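Side-chain contacts in trehalose-6-phosphate phosphatase (Neosartorya fumigata, PDB 5DXL), which belongs to the HAD clan and pairs a Rossmann-like core with a smaller cap built on an antiparallel sheet: residues W141-A146 with F153-C158; M110-E115 with L181-T186; S240-V243 with S247-T250; L83-E88 with D99-L104; L22-Y27 with F192-L197. One frame throughout, in Å; residues are numbered along the deposited sequence.

Three contacts lie in the Rossmann-like core and two in the cap. In the core, interactions 3, 4 and 5 all reach the mixed sheet; the centre of interaction 5 lies about 13 Å from that of interaction 4 and about 16 Å from that of interaction 3. Interactions 4 and 5 touch where Ser-86 OG meets Ile-193 CD1. In the cap, interactions 1 and 2 share the antiparallel sheet, joined by a probable hydrogen bond from Trp-141 N to Leu-181 O (2.7 Å). Interactions 2 and 5 touch at Thr-186 O and Phe-192 CB, 3.7 Å apart. Asp-217 relates interactions 3 and 5: its O accepts Lys-248 NZ, and its carboxylate lies near Asp-26, consistent with the HAD active site.

Interaction 1 (W141-A146 with F153-C158)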
# COMPACT_ATOMS: atom_id res chain seq x y z
N TRP A 141 -13.07 -2.40 -18.23
CA TRP A 141 -13.82 -2.06 -19.44
C TRP A 141 -13.57 -0.60 -19.79
O TRP A 141 -13.86 0.28 -18.98
CB TRP A 141 -15.32 -2.33 -19.24
CG TRP A 141 -16.10 -2.17 -20.50
CD1 TRP A 141 -15.88 -2.82 -21.68
CD2 TRP A 141 -17.22 -1.30 -20.72
NE1 TRP A 141 -16.81 -2.41 -22.62
CE2 TRP A 141 -17.63 -1.48 -22.05
CE3 TRP A 141 -17.92 -0.39 -19.92
CZ2 TRP A 141 -18.71 -0.77 -22.60
CZ3 TRP A 141 -18.99 0.31 -20.47
CH2 TRP A 141 -19.36 0.11 -21.80
N HIS A 142 -13.00 -0.35 -20.96
CA HIS A 142 -12.64 1.00 -21.41
C HIS A 142 -13.65 1.51 -22.43
O HIS A 142 -14.02 0.77 -23.33
CB HIS A 142 -11.25 1.01 -22.07
CG HIS A 142 -10.11 0.69 -21.15
ND1 HIS A 142 -9.37 1.67 -20.53
CD2 HIS A 142 -9.56 -0.49 -20.78
CE1 HIS A 142 -8.42 1.11 -19.80
NE2 HIS A 142 -8.51 -0.20 -19.94
N TYR A 143 -14.06 2.77 -22.33
CA TYR A 143 -15.03 3.28 -23.29
C TYR A 143 -14.83 4.75 -23.70
O TYR A 143 -15.77 5.39 -24.18
CB TYR A 143 -16.45 3.08 -22.74
CG TYR A 143 -16.72 3.75 -21.43
CD1 TYR A 143 -17.21 5.05 -21.38
CD2 TYR A 143 -16.50 3.08 -20.23
CE1 TYR A 143 -17.46 5.68 -20.17
CE2 TYR A 143 -16.75 3.70 -19.01
CZ TYR A 143 -17.23 5.00 -19.00
OH TYR A 143 -17.48 5.62 -17.79
N ARG A 144 -13.62 5.28 -23.57
CA ARG A 144 -13.39 6.67 -23.94
C ARG A 144 -13.69 6.95 -25.41
O ARG A 144 -14.09 8.06 -25.75
CB ARG A 144 -11.94 7.09 -23.63
CG ARG A 144 -11.64 8.57 -23.91
CD ARG A 144 -12.61 9.47 -23.15
NE ARG A 144 -12.51 10.88 -23.51
CZ ARG A 144 -13.37 11.52 -24.30
NH1 ARG A 144 -14.40 10.86 -24.83
NH2 ARG A 144 -13.21 12.81 -24.57
N ARG A 145 -13.51 5.96 -26.28
CA ARG A 145 -13.71 6.18 -27.71
C ARG A 145 -15.19 6.08 -28.08
O ARG A 145 -15.57 6.40 -29.21
CB ARG A 145 -12.89 5.19 -28.53
CG ARG A 145 -11.37 5.40 -28.43
CD ARG A 145 -10.94 6.74 -29.03
NE ARG A 145 -11.25 6.81 -30.46
CZ ARG A 145 -10.45 6.40 -31.44
NH1 ARG A 145 -9.25 5.87 -31.17
NH2 ARG A 145 -10.84 6.51 -32.70
N ALA A 146 -16.01 5.64 -27.14
CA ALA A 146 -17.45 5.55 -27.39
C ALA A 146 -18.09 6.93 -27.34
O ALA A 146 -17.51 7.89 -26.83
CB ALA A 146 -18.11 4.64 -26.37
N PHE A 153 -23.71 6.12 -19.90
CA PHE A 153 -24.95 5.41 -19.59
C PHE A 153 -24.71 3.91 -19.49
O PHE A 153 -25.12 3.26 -18.52
CB PHE A 153 -26.00 5.71 -20.67
CG PHE A 153 -27.20 4.81 -20.62
CD1 PHE A 153 -28.10 4.88 -19.57
CD2 PHE A 153 -27.45 3.92 -21.65
CE1 PHE A 153 -29.21 4.06 -19.53
CE2 PHE A 153 -28.57 3.09 -21.63
CZ PHE A 153 -29.45 3.17 -20.56
N GLN A 154 -24.05 3.36 -20.51
CA GLN A 154 -23.75 1.94 -20.53
C GLN A 154 -22.93 1.55 -19.31
O GLN A 154 -23.13 0.49 -18.72
CB GLN A 154 -22.99 1.58 -21.81
CG GLN A 154 -23.83 1.65 -23.08
CD GLN A 154 -24.77 0.46 -23.21
OE1 GLN A 154 -25.75 0.36 -22.46
NE2 GLN A 154 -24.47 -0.44 -24.14
N ALA A 155 -21.99 2.41 -18.93
CA ALA A 155 -21.14 2.12 -17.78
C ALA A 155 -21.93 2.13 -16.48
O ALA A 155 -21.73 1.27 -15.63
CB ALA A 155 -19.98 3.11 -17.72
N ARG A 156 -22.86 3.08 -16.34
CA ARG A 156 -23.72 3.10 -15.16
C ARG A 156 -24.57 1.83 -15.09
O ARG A 156 -24.73 1.24 -14.03
CB ARG A 156 -24.64 4.33 -15.14
CG ARG A 156 -23.92 5.63 -14.88
CD ARG A 156 -24.89 6.77 -14.62
NE ARG A 156 -25.75 7.05 -15.77
CZ ARG A 156 -25.42 7.87 -16.77
NH1 ARG A 156 -24.23 8.47 -16.78
NH2 ARG A 156 -26.27 8.08 -17.77
N GLU A 157 -25.10 1.41 -16.24
CA GLU A 157 -25.95 0.22 -16.27
C GLU A 157 -25.15 -1.04 -15.99
O GLU A 157 -25.58 -1.91 -15.23
CB GLU A 157 -26.67 0.12 -17.62
CG GLU A 157 -27.52 1.36 -17.92
CD GLU A 157 -28.65 1.55 -16.91
OE1 GLU A 157 -29.60 0.74 -16.94
OE2 GLU A 157 -28.59 2.50 -16.08
N CYS A 158 -23.96 -1.11 -16.57
CA CYS A 158 -23.09 -2.26 -16.37
C CYS A 158 -22.61 -2.35 -14.92
O CYS A 158 -22.57 -3.43 -14.33
CB CYS A 158 -21.90 -2.19 -17.33
SG CYS A 158 -20.77 -3.61 -17.19
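Ala-155 is the small residue against which two aromatic side chains, Trp-141 and Tyr-143, settle from the neighbouring strand end. The apolar contacts come first. The six-membered end of the Trp-141 indole points at the helix with its edge: CZ3 lies 3.9 Å from Ala-155 CA, and CH2 sits at the same separation from Gln-154 CB, both partners lying near the ring plane. Trp-141 CG stands anti to the backbone N (chi1 -173°), which directs the long indole toward the helix. Tyr-143 arrives obliquely, its CE2 and its OH each 3.5 Å from Ala-155 CB, so the single methyl touches the CE2-to-OH end of the phenol. Tyr-143 CB in turn lies over one face of the indole, toward the rim, 4.2 Å above the plane.

Polar interactions do not cross between the two segments. Gln-154 bends at chi2 (-76°), leaving its CB against the tryptophan while its amide turns off to bond Thr-127 through NE2. The indole NE1 has a weak hydrogen bond to Thr-124.

Backbone bonds shape each side separately: Ala-146 N bonds Tyr-143 O in a type I turn that closes the strand end, and helix 148-164 follows soon after. Its packing on strand 139-142, beside helix 112-125, is the helix-on-sheet layering of the alpha/beta cap found in this branch of the HAD clan.

Interaction 2 (M110-E115 with L181-T186); sequences MGWQKE and LEVRPT
The strand that carries Val-183 and Pro-185 runs past the helix segment bearing Trp-112. Its backbone is extended from Leu-181 to Pro-185, while the opposing chain winds up through Met-110 (a selenomethionine here), whose O accepts Gln-113 N at 2.9 Å. No hydrogen bond links the two segments; a single large side chain makes the contact.

That side chain is the Trp-112 indole. Its CG sits between the backbone N and the carbonyl carbon (chi1 60°), a crowded position that holds the ring over its own backbone, with its six-membered end facing the strand. CZ3 meets Val-183 CG1 at 3.7 Å, the two side chains sliding past each other in opposite directions, and CH2 lies equally far from Val-183 O. Farther along the ring, CZ2 reaches Pro-185 CD at 3.9 Å, where indole and pyrrolidine cross at about a right angle. Pro-185 CD and Val-183 O approach the indole obliquely.

The setting is the cap of a HAD-clan protein, close to where it joins the core: helix 112-125 follows core strand 101-103, and strand 180-185 precedes core helix 190-199. Helix and sheet thus close on each other beside the connections between the two domains.

Gln-113 CG lies over one face of the indole, toward the rim, 3.4 Å above its plane, and Trp-170 makes an edge-to-face contact with the same ring. Beyond its CG, Gln-113 is held by both ends of its amide: OE1 accepts Arg-134 NH2, and NE2 donates to Arg-136 O.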
# COMPACT_ATOMS: atom_id res chain seq x y z
N MSE A 110 -11.02 -16.99 -8.31
CA MSE A 110 -11.22 -15.93 -9.29
C MSE A 110 -12.30 -16.31 -10.31
O MSE A 110 -12.28 -15.85 -11.46
CB MSE A 110 -9.91 -15.58 -9.97
CG MSE A 110 -8.95 -14.93 -8.98
SE MSE A 110 -7.38 -14.17 -9.85
CE MSE A 110 -6.34 -15.83 -10.01
N GLY A 111 -13.25 -17.13 -9.88
CA GLY A 111 -14.39 -17.48 -10.71
C GLY A 111 -15.16 -16.25 -11.18
O GLY A 111 -15.80 -16.30 -12.23
N TRP A 112 -15.08 -15.18 -10.40
CA TRP A 112 -15.73 -13.91 -10.76
C TRP A 112 -15.25 -13.40 -12.12
O TRP A 112 -16.00 -12.72 -12.83
CB TRP A 112 -15.49 -12.84 -9.69
CG TRP A 112 -14.05 -12.49 -9.43
CD1 TRP A 112 -13.24 -13.03 -8.47
CD2 TRP A 112 -13.26 -11.51 -10.12
NE1 TRP A 112 -11.99 -12.45 -8.53
CE2 TRP A 112 -11.98 -11.51 -9.52
CE3 TRP A 112 -13.52 -10.62 -11.17
CZ2 TRP A 112 -10.95 -10.67 -9.96
CZ3 TRP A 112 -12.50 -9.79 -11.60
CH2 TRP A 112 -11.23 -9.83 -11.00
N GLN A 113 -14.02 -13.74 -12.50
CA GLN A 113 -13.48 -13.26 -13.76
C GLN A 113 -14.26 -13.79 -14.96
O GLN A 113 -14.39 -13.11 -15.98
CB GLN A 113 -12.01 -13.62 -13.90
CG GLN A 113 -11.14 -12.87 -12.91
CD GLN A 113 -9.70 -12.80 -13.35
OE1 GLN A 113 -9.34 -13.30 -14.41
NE2 GLN A 113 -8.87 -12.15 -12.55
N LYS A 114 -14.78 -15.01 -14.85
CA LYS A 114 -15.55 -15.61 -15.93
C LYS A 114 -16.81 -14.79 -16.18
O LYS A 114 -17.14 -14.46 -17.31
CB LYS A 114 -15.91 -17.07 -15.61
CG LYS A 114 -16.70 -17.76 -16.72
CD LYS A 114 -16.91 -19.26 -16.43
CE LYS A 114 -17.75 -19.91 -17.51
NZ LYS A 114 -17.72 -21.39 -17.44
N GLU A 115 -17.51 -14.45 -15.10
CA GLU A 115 -18.76 -13.72 -15.24
C GLU A 115 -18.51 -12.28 -15.68
O GLU A 115 -19.24 -11.74 -16.51
CB GLU A 115 -19.54 -13.74 -13.93
CG GLU A 115 -20.97 -13.24 -14.08
CD GLU A 115 -21.83 -13.53 -12.87
OE1 GLU A 115 -21.38 -14.32 -12.01
OE2 GLU A 115 -22.95 -12.98 -12.79
N LEU A 181 -14.58 1.09 -16.28
CA LEU A 181 -15.09 0.33 -15.14
C LEU A 181 -14.08 -0.76 -14.84
O LEU A 181 -13.63 -1.44 -15.75
CB LEU A 181 -16.44 -0.31 -15.44
CG LEU A 181 -17.70 0.53 -15.51
CD1 LEU A 181 -18.89 -0.44 -15.61
CD2 LEU A 181 -17.81 1.41 -14.28
N GLU A 182 -13.76 -0.96 -13.57
CA GLU A 182 -12.80 -2.00 -13.20
C GLU A 182 -13.36 -2.89 -12.11
O GLU A 182 -14.01 -2.42 -11.18
CB GLU A 182 -11.49 -1.36 -12.74
CG GLU A 182 -10.42 -2.33 -12.28
CD GLU A 182 -9.15 -1.61 -11.88
OE1 GLU A 182 -8.99 -0.43 -12.27
OE2 GLU A 182 -8.31 -2.20 -11.19
N VAL A 183 -13.12 -4.20 -12.23
CA VAL A 183 -13.43 -5.13 -11.16
C VAL A 183 -12.13 -5.76 -10.69
O VAL A 183 -11.33 -6.21 -11.51
CB VAL A 183 -14.41 -6.23 -11.61
CG1 VAL A 183 -14.78 -7.11 -10.43
CG2 VAL A 183 -15.67 -5.59 -12.22
N ARG A 184 -11.93 -5.78 -9.39
CA ARG A 184 -10.73 -6.36 -8.81
C ARG A 184 -11.01 -6.87 -7.40
O ARG A 184 -12.01 -6.49 -6.78
CB ARG A 184 -9.62 -5.30 -8.77
CG ARG A 184 -9.93 -4.23 -7.77
CD ARG A 184 -8.95 -3.09 -7.84
NE ARG A 184 -9.11 -2.24 -6.66
CZ ARG A 184 -8.39 -1.16 -6.42
NH1 ARG A 184 -7.45 -0.79 -7.29
NH2 ARG A 184 -8.59 -0.46 -5.32
N PRO A 185 -10.15 -7.74 -6.88
CA PRO A 185 -10.40 -8.26 -5.53
C PRO A 185 -10.30 -7.18 -4.47
O PRO A 185 -9.54 -6.22 -4.63
CB PRO A 185 -9.28 -9.30 -5.34
CG PRO A 185 -8.90 -9.68 -6.71
CD PRO A 185 -9.01 -8.41 -7.51
N THR A 186 -11.05 -7.34 -3.38
CA THR A 186 -10.99 -6.39 -2.28
C THR A 186 -9.59 -6.34 -1.65
O THR A 186 -9.20 -5.32 -1.08
CB THR A 186 -12.04 -6.72 -1.20
OG1 THR A 186 -11.82 -8.05 -0.71
CG2 THR A 186 -13.44 -6.62 -1.79

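Interaction 3 (S240-V243 with S247-T250); sequences SVTV and SKQT
Lys-248 NZ donates a hydrogen bond to Thr-242 OG1, at 2.8 Å the shorter of two that cross this contact. The second, to Val-243 O at 3.3 Å, is weak, and outside the two segments Asp-217 O accepts a further bond from the same ammonium. The arrangement ties the loop between strands 238-243 and 254-256 to the end of the first of them; the two strands are parallel neighbours at one margin of the Rossmann-like sheet.

Lys-248 gets there by full extension: CG is anti to the backbone N (chi1 173°) and the chain stays straight to its end, meeting Thr-242 tip to tip. The threonine hydroxyl also has a weak hydrogen bond to Gly-216 O, so OG1 is engaged from more than the lysine alone. Three oxygens around one ammonium, two of them backbone carbonyls, would probably stabilise its positive charge.

Thr-250, from the other end of the loop segment, and Thr-242 likewise reach toward each other tip to tip. The Thr-250 hydroxyl is directed to partners beyond the contact, Glu-222 OE2 and Ala-252 N. What it offers Thr-242 is therefore mainly packing: Thr-250 OG1 lies 3.6 Å from Thr-242 CB, and the two methyls, CG2 of Thr-242 and CG2 of Thr-250, meet at 3.9 Å.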
# COMPACT_ATOMS: atom_id res chain seq x y z
N SER A 240 0.48 8.10 11.33
CA SER A 240 0.13 8.06 9.91
C SER A 240 0.63 9.35 9.28
O SER A 240 0.24 10.45 9.68
CB SER A 240 -1.38 7.92 9.70
OG SER A 240 -1.83 6.62 10.07
N VAL A 241 1.51 9.20 8.30
CA VAL A 241 2.25 10.33 7.76
C VAL A 241 2.19 10.34 6.25
O VAL A 241 2.64 9.40 5.61
CB VAL A 241 3.73 10.29 8.19
CG1 VAL A 241 4.45 11.58 7.78
CG2 VAL A 241 3.88 10.05 9.69
N THR A 242 1.62 11.39 5.66
CA THR A 242 1.65 11.52 4.21
C THR A 242 2.91 12.24 3.77
O THR A 242 3.49 13.02 4.53
CB THR A 242 0.41 12.28 3.67
OG1 THR A 242 0.36 12.14 2.24
CG2 THR A 242 0.45 13.78 4.04
N VAL A 243 3.37 11.94 2.56
CA VAL A 243 4.48 12.66 1.98
C VAL A 243 3.87 13.72 1.06
O VAL A 243 3.18 13.40 0.09
CB VAL A 243 5.43 11.72 1.23
CG1 VAL A 243 6.56 12.50 0.57
CG2 VAL A 243 6.00 10.71 2.21
N SER A 247 -0.34 21.85 3.48
CA SER A 247 -1.67 22.21 3.01
C SER A 247 -2.42 21.05 2.36
O SER A 247 -3.59 21.18 2.04
CB SER A 247 -1.59 23.38 2.03
OG SER A 247 -0.79 23.05 0.90
N LYS A 248 -1.74 19.92 2.17
CA LYS A 248 -2.36 18.75 1.54
C LYS A 248 -3.44 18.16 2.43
O LYS A 248 -3.22 17.88 3.61
CB LYS A 248 -1.30 17.70 1.22
CG LYS A 248 -1.84 16.37 0.72
CD LYS A 248 -0.70 15.39 0.46
CE LYS A 248 -1.21 14.02 0.07
NZ LYS A 248 -0.05 13.17 -0.37
N GLN A 249 -4.63 17.98 1.87
CA GLN A 249 -5.72 17.35 2.58
C GLN A 249 -5.47 15.84 2.59
O GLN A 249 -5.20 15.25 1.55
CB GLN A 249 -7.05 17.70 1.90
CG GLN A 249 -8.27 17.27 2.67
CD GLN A 249 -9.53 17.86 2.05
OE1 GLN A 249 -9.61 19.06 1.80
NE2 GLN A 249 -10.52 17.01 1.80
N THR A 250 -5.56 15.24 3.77
CA THR A 250 -5.14 13.85 3.94
C THR A 250 -5.82 13.21 5.14
O THR A 250 -6.24 13.89 6.08
CB THR A 250 -3.60 13.77 4.09
OG1 THR A 250 -3.19 12.40 4.23
CG2 THR A 250 -3.15 14.55 5.31

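Interaction 4 (L83-E88 with D99-L104); sequences LGLSAE and DDWENL
Trp-101 brings the six-membered end of its indole to Leu-85 and Ala-87. The nearest approach is CH2 to Leu-85 CB, 3.5 Å. Beside it, CZ2 packs on Leu-85 CD1 at 3.7 Å, so both the base and one branch of the leucine touch the ring. On the far corner Trp-101 CZ3 is 4.1 Å from Ala-87 CB, and it also lies 3.9 Å from Leu-85 O. The two methyl-bearing residues are a two-residue step apart, and the CB of each reaches the indole obliquely.

The ring must travel some way to make these contacts, because strand 92-94 runs between the two segments: Leu-85 CA and Trp-101 CA are 8.9 Å apart. With CG anti to the carbonyl carbon (chi1 -75°), the indole leans over the intervening strand, where it also touches Arg-94. Gln-70 and Asp-74 of helix 70-77 border it as well, and Leu-73 of that helix packs on Ala-87.

Farther out, Glu-88, just past the end of strand 84-87, is held by a salt bridge to Arg-136 and a hydrogen bond from Gln-70 N. Strands 84-87, 92-94 and 101-103 form an antiparallel meander, here the extension that finishes one margin of the otherwise parallel Rossmann-like sheet, with an indole spanning its first and third strands.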
# COMPACT_ATOMS: atom_id res chain seq x y z
N LEU A 83 12.76 -7.94 5.74
CA LEU A 83 11.70 -7.10 5.19
C LEU A 83 10.48 -7.92 4.83
O LEU A 83 10.60 -8.94 4.15
CB LEU A 83 12.15 -6.36 3.94
CG LEU A 83 13.15 -5.22 4.06
CD1 LEU A 83 13.40 -4.67 2.65
CD2 LEU A 83 12.59 -4.13 4.97
N GLY A 84 9.32 -7.46 5.25
CA GLY A 84 8.08 -7.94 4.67
C GLY A 84 7.85 -7.21 3.36
O GLY A 84 8.05 -6.00 3.28
N LEU A 85 7.45 -7.94 2.32
CA LEU A 85 7.26 -7.33 0.99
C LEU A 85 5.86 -7.60 0.47
O LEU A 85 5.42 -8.74 0.44
CB LEU A 85 8.30 -7.86 -0.00
CG LEU A 85 9.76 -7.62 0.42
CD1 LEU A 85 10.69 -8.38 -0.52
CD2 LEU A 85 10.11 -6.12 0.45
N SER A 86 5.17 -6.54 0.07
CA SER A 86 3.86 -6.65 -0.59
C SER A 86 4.00 -6.04 -1.97
O SER A 86 4.31 -4.85 -2.09
CB SER A 86 2.78 -5.95 0.23
OG SER A 86 1.55 -5.87 -0.50
N ALA A 87 3.85 -6.86 -3.00
CA ALA A 87 4.11 -6.43 -4.38
C ALA A 87 2.86 -6.52 -5.24
O ALA A 87 1.92 -7.25 -4.90
CB ALA A 87 5.23 -7.27 -4.99
N GLU A 88 2.87 -5.78 -6.34
CA GLU A 88 1.84 -5.87 -7.38
C GLU A 88 0.46 -5.63 -6.79
O GLU A 88 -0.48 -6.39 -7.03
CB GLU A 88 1.93 -7.22 -8.10
CG GLU A 88 3.26 -7.37 -8.82
CD GLU A 88 3.36 -8.61 -9.70
OE1 GLU A 88 2.36 -8.99 -10.34
OE2 GLU A 88 4.47 -9.20 -9.75
N ASP A 99 11.58 -17.12 2.77
CA ASP A 99 12.00 -17.10 1.37
C ASP A 99 10.79 -17.27 0.45
O ASP A 99 10.90 -17.11 -0.76
CB ASP A 99 13.02 -18.20 1.08
CG ASP A 99 14.38 -17.92 1.70
OD1 ASP A 99 14.74 -16.74 1.88
OD2 ASP A 99 15.10 -18.90 2.00
N ASP A 100 9.65 -17.61 1.04
CA ASP A 100 8.47 -18.00 0.26
C ASP A 100 7.55 -16.82 -0.06
O ASP A 100 7.11 -16.10 0.83
CB ASP A 100 7.67 -19.07 1.00
CG ASP A 100 8.50 -20.31 1.31
OD1 ASP A 100 9.34 -20.68 0.47
OD2 ASP A 100 8.30 -20.89 2.40
N TRP A 101 7.28 -16.64 -1.35
CA TRP A 101 6.27 -15.68 -1.78
C TRP A 101 4.91 -16.35 -1.88
O TRP A 101 4.81 -17.44 -2.44
CB TRP A 101 6.64 -15.09 -3.13
CG TRP A 101 7.75 -14.10 -3.09
CD1 TRP A 101 9.09 -14.35 -3.17
CD2 TRP A 101 7.61 -12.68 -3.00
NE1 TRP A 101 9.79 -13.17 -3.13
CE2 TRP A 101 8.90 -12.13 -3.02
CE3 TRP A 101 6.51 -11.82 -2.89
CZ2 TRP A 101 9.13 -10.75 -2.95
CZ3 TRP A 101 6.74 -10.46 -2.81
CH2 TRP A 101 8.03 -9.94 -2.85
N GLU A 102 3.88 -15.70 -1.36
CA GLU A 102 2.53 -16.19 -1.58
C GLU A 102 1.86 -15.41 -2.70
O GLU A 102 1.91 -14.17 -2.72
CB GLU A 102 1.67 -16.12 -0.32
CG GLU A 102 0.21 -16.46 -0.63
CD GLU A 102 -0.63 -16.81 0.58
OE1 GLU A 102 -0.20 -16.53 1.72
OE2 GLU A 102 -1.73 -17.37 0.38
N ASN A 103 1.24 -16.13 -3.62
CA ASN A 103 0.46 -15.52 -4.69
C ASN A 103 -0.98 -15.41 -4.23
O ASN A 103 -1.74 -16.38 -4.29
CB ASN A 103 0.56 -16.36 -5.97
CG ASN A 103 -0.11 -15.71 -7.17
OD1 ASN A 103 -1.02 -14.89 -7.03
ND2 ASN A 103 0.35 -16.07 -8.36
N LEU A 104 -1.36 -14.23 -3.76
CA LEU A 104 -2.66 -14.06 -3.13
C LEU A 104 -3.79 -14.11 -4.15
O LEU A 104 -4.93 -14.44 -3.80
CB LEU A 104 -2.70 -12.75 -2.33
CG LEU A 104 -1.74 -12.78 -1.14
CD1 LEU A 104 -1.63 -11.44 -0.44
CD2 LEU A 104 -2.20 -13.85 -0.16

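Interaction 5 (L22-Y27 with F192-L197)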
# COMPACT_ATOMS: atom_id res chain seq x y z
N LEU A 22 5.89 -1.35 14.37
CA LEU A 22 5.41 -1.73 13.04
C LEU A 22 5.63 -0.58 12.08
O LEU A 22 5.24 0.55 12.37
CB LEU A 22 3.94 -2.11 13.08
CG LEU A 22 3.24 -2.33 11.74
CD1 LEU A 22 3.82 -3.53 10.99
CD2 LEU A 22 1.75 -2.51 11.95
N PHE A 23 6.28 -0.87 10.95
CA PHE A 23 6.52 0.12 9.90
C PHE A 23 5.86 -0.32 8.60
O PHE A 23 6.02 -1.47 8.18
CB PHE A 23 8.02 0.31 9.65
CG PHE A 23 8.77 0.91 10.81
CD1 PHE A 23 9.01 2.27 10.86
CD2 PHE A 23 9.26 0.11 11.84
CE1 PHE A 23 9.70 2.83 11.92
CE2 PHE A 23 9.95 0.67 12.90
CZ PHE A 23 10.19 2.02 12.94
N MSE A 24 5.09 0.56 7.97
CA MSE A 24 4.51 0.26 6.67
C MSE A 24 4.82 1.42 5.73
O MSE A 24 4.35 2.54 5.95
CB MSE A 24 3.00 0.01 6.81
CG MSE A 24 2.69 -1.18 7.71
SE MSE A 24 0.77 -1.57 7.98
CE MSE A 24 0.24 0.02 8.94
N PHE A 25 5.62 1.14 4.71
CA PHE A 25 6.07 2.16 3.76
C PHE A 25 5.62 1.87 2.34
O PHE A 25 5.88 0.78 1.84
CB PHE A 25 7.60 2.23 3.71
CG PHE A 25 8.28 2.41 5.04
CD1 PHE A 25 7.77 3.27 6.00
CD2 PHE A 25 9.44 1.73 5.31
CE1 PHE A 25 8.43 3.43 7.22
CE2 PHE A 25 10.12 1.90 6.52
CZ PHE A 25 9.62 2.75 7.46
N ASP A 26 5.00 2.84 1.68
CA ASP A 26 4.97 2.81 0.22
C ASP A 26 6.42 3.00 -0.23
O ASP A 26 7.25 3.48 0.54
CB ASP A 26 4.03 3.90 -0.32
CG ASP A 26 3.66 3.71 -1.80
OD1 ASP A 26 4.13 2.77 -2.46
OD2 ASP A 26 2.86 4.52 -2.30
N TYR A 27 6.73 2.60 -1.46
CA TYR A 27 8.10 2.76 -1.94
C TYR A 27 8.23 4.00 -2.85
O TYR A 27 8.77 5.02 -2.43
CB TYR A 27 8.57 1.49 -2.68
CG TYR A 27 9.95 1.68 -3.25
CD1 TYR A 27 11.04 1.84 -2.40
CD2 TYR A 27 10.15 1.75 -4.62
CE1 TYR A 27 12.31 2.06 -2.90
CE2 TYR A 27 11.43 1.97 -5.14
CZ TYR A 27 12.49 2.13 -4.27
OH TYR A 27 13.75 2.35 -4.77
N PHE A 192 -6.92 -2.57 3.23
CA PHE A 192 -7.16 -3.97 3.52
C PHE A 192 -5.83 -4.56 3.94
O PHE A 192 -5.69 -5.22 4.98
CB PHE A 192 -7.75 -4.68 2.30
CG PHE A 192 -8.07 -6.13 2.52
CD1 PHE A 192 -7.06 -7.09 2.48
CD2 PHE A 192 -9.37 -6.54 2.73
CE1 PHE A 192 -7.36 -8.43 2.67
CE2 PHE A 192 -9.67 -7.88 2.93
CZ PHE A 192 -8.66 -8.83 2.90
N ILE A 193 -4.82 -4.28 3.12
CA ILE A 193 -3.47 -4.73 3.41
C ILE A 193 -3.00 -4.28 4.80
O ILE A 193 -2.60 -5.10 5.61
CB ILE A 193 -2.50 -4.25 2.30
CG1 ILE A 193 -2.93 -4.83 0.94
CG2 ILE A 193 -1.06 -4.61 2.66
CD1 ILE A 193 -2.23 -4.19 -0.30
N ALA A 194 -3.11 -2.98 5.09
CA ALA A 194 -2.69 -2.42 6.39
C ALA A 194 -3.48 -2.90 7.62
O ALA A 194 -2.92 -3.08 8.70
CB ALA A 194 -2.75 -0.88 6.32
N ALA A 195 -4.78 -3.06 7.47
CA ALA A 195 -5.59 -3.54 8.58
C ALA A 195 -5.20 -4.97 8.93
O ALA A 195 -5.11 -5.33 10.09
CB ALA A 195 -7.07 -3.46 8.27
N ARG A 196 -4.96 -5.76 7.89
CA ARG A 196 -4.58 -7.16 8.04
C ARG A 196 -3.30 -7.28 8.85
O ARG A 196 -3.18 -8.12 9.74
CB ARG A 196 -4.42 -7.81 6.66
CG ARG A 196 -4.56 -9.33 6.66
CD ARG A 196 -4.04 -9.94 5.36
NE ARG A 196 -2.65 -9.56 5.10
CZ ARG A 196 -1.60 -9.98 5.81
NH1 ARG A 196 -1.78 -10.78 6.85
NH2 ARG A 196 -0.38 -9.58 5.49
N LEU A 197 -2.34 -6.41 8.56
CA LEU A 197 -1.07 -6.40 9.27
C LEU A 197 -1.20 -6.10 10.76
O LEU A 197 -0.49 -6.67 11.58
CB LEU A 197 -0.13 -5.37 8.64
CG LEU A 197 0.75 -5.98 7.56
CD1 LEU A 197 1.59 -4.91 6.90
CD2 LEU A 197 1.62 -7.06 8.19
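Met-24, modelled as selenomethionine, stretches from its strand toward helix 190-199 and slides past Leu-197 in the opposite direction. This is a helix packed on the central part of a Rossmann-like sheet: strand 21-25 lies between strands 60-65 and 211-216, and the helix rests over it.

The selenium does most of the touching. It lies 3.6 Å from Leu-197 CD1, while CG, one bond earlier, stays 4.0 Å from the same methyl, so the leucine branch runs alongside the selenoether chain. A bend at chi3 (-65°) then turns the terminal methyl aside toward the preceding turn of the helix, where Met-24 CE is 4.1 Å from Ala-194 CB. Because alanine is short, the selenium also comes within 3.9 Å of Ala-194 CA, close to the helix backbone itself. Ile-65 and Val-212 from the flanking strands touch Met-24 too, and Trp-63 borders Leu-197.

Just past this buried strand the chain enters the DxDGT sequence of HAD motif I, beginning with Asp-26. Asp-217, Asp-218 and Asp-221, which follow strand 211-216, lie near its OD2, and its OD1 forms a salt bridge with Lys-190. The same OD1 accepts Tyr-27 N at 2.8 Å, a bent bond (131°) whose donor lies 35° out of the carboxylate plane.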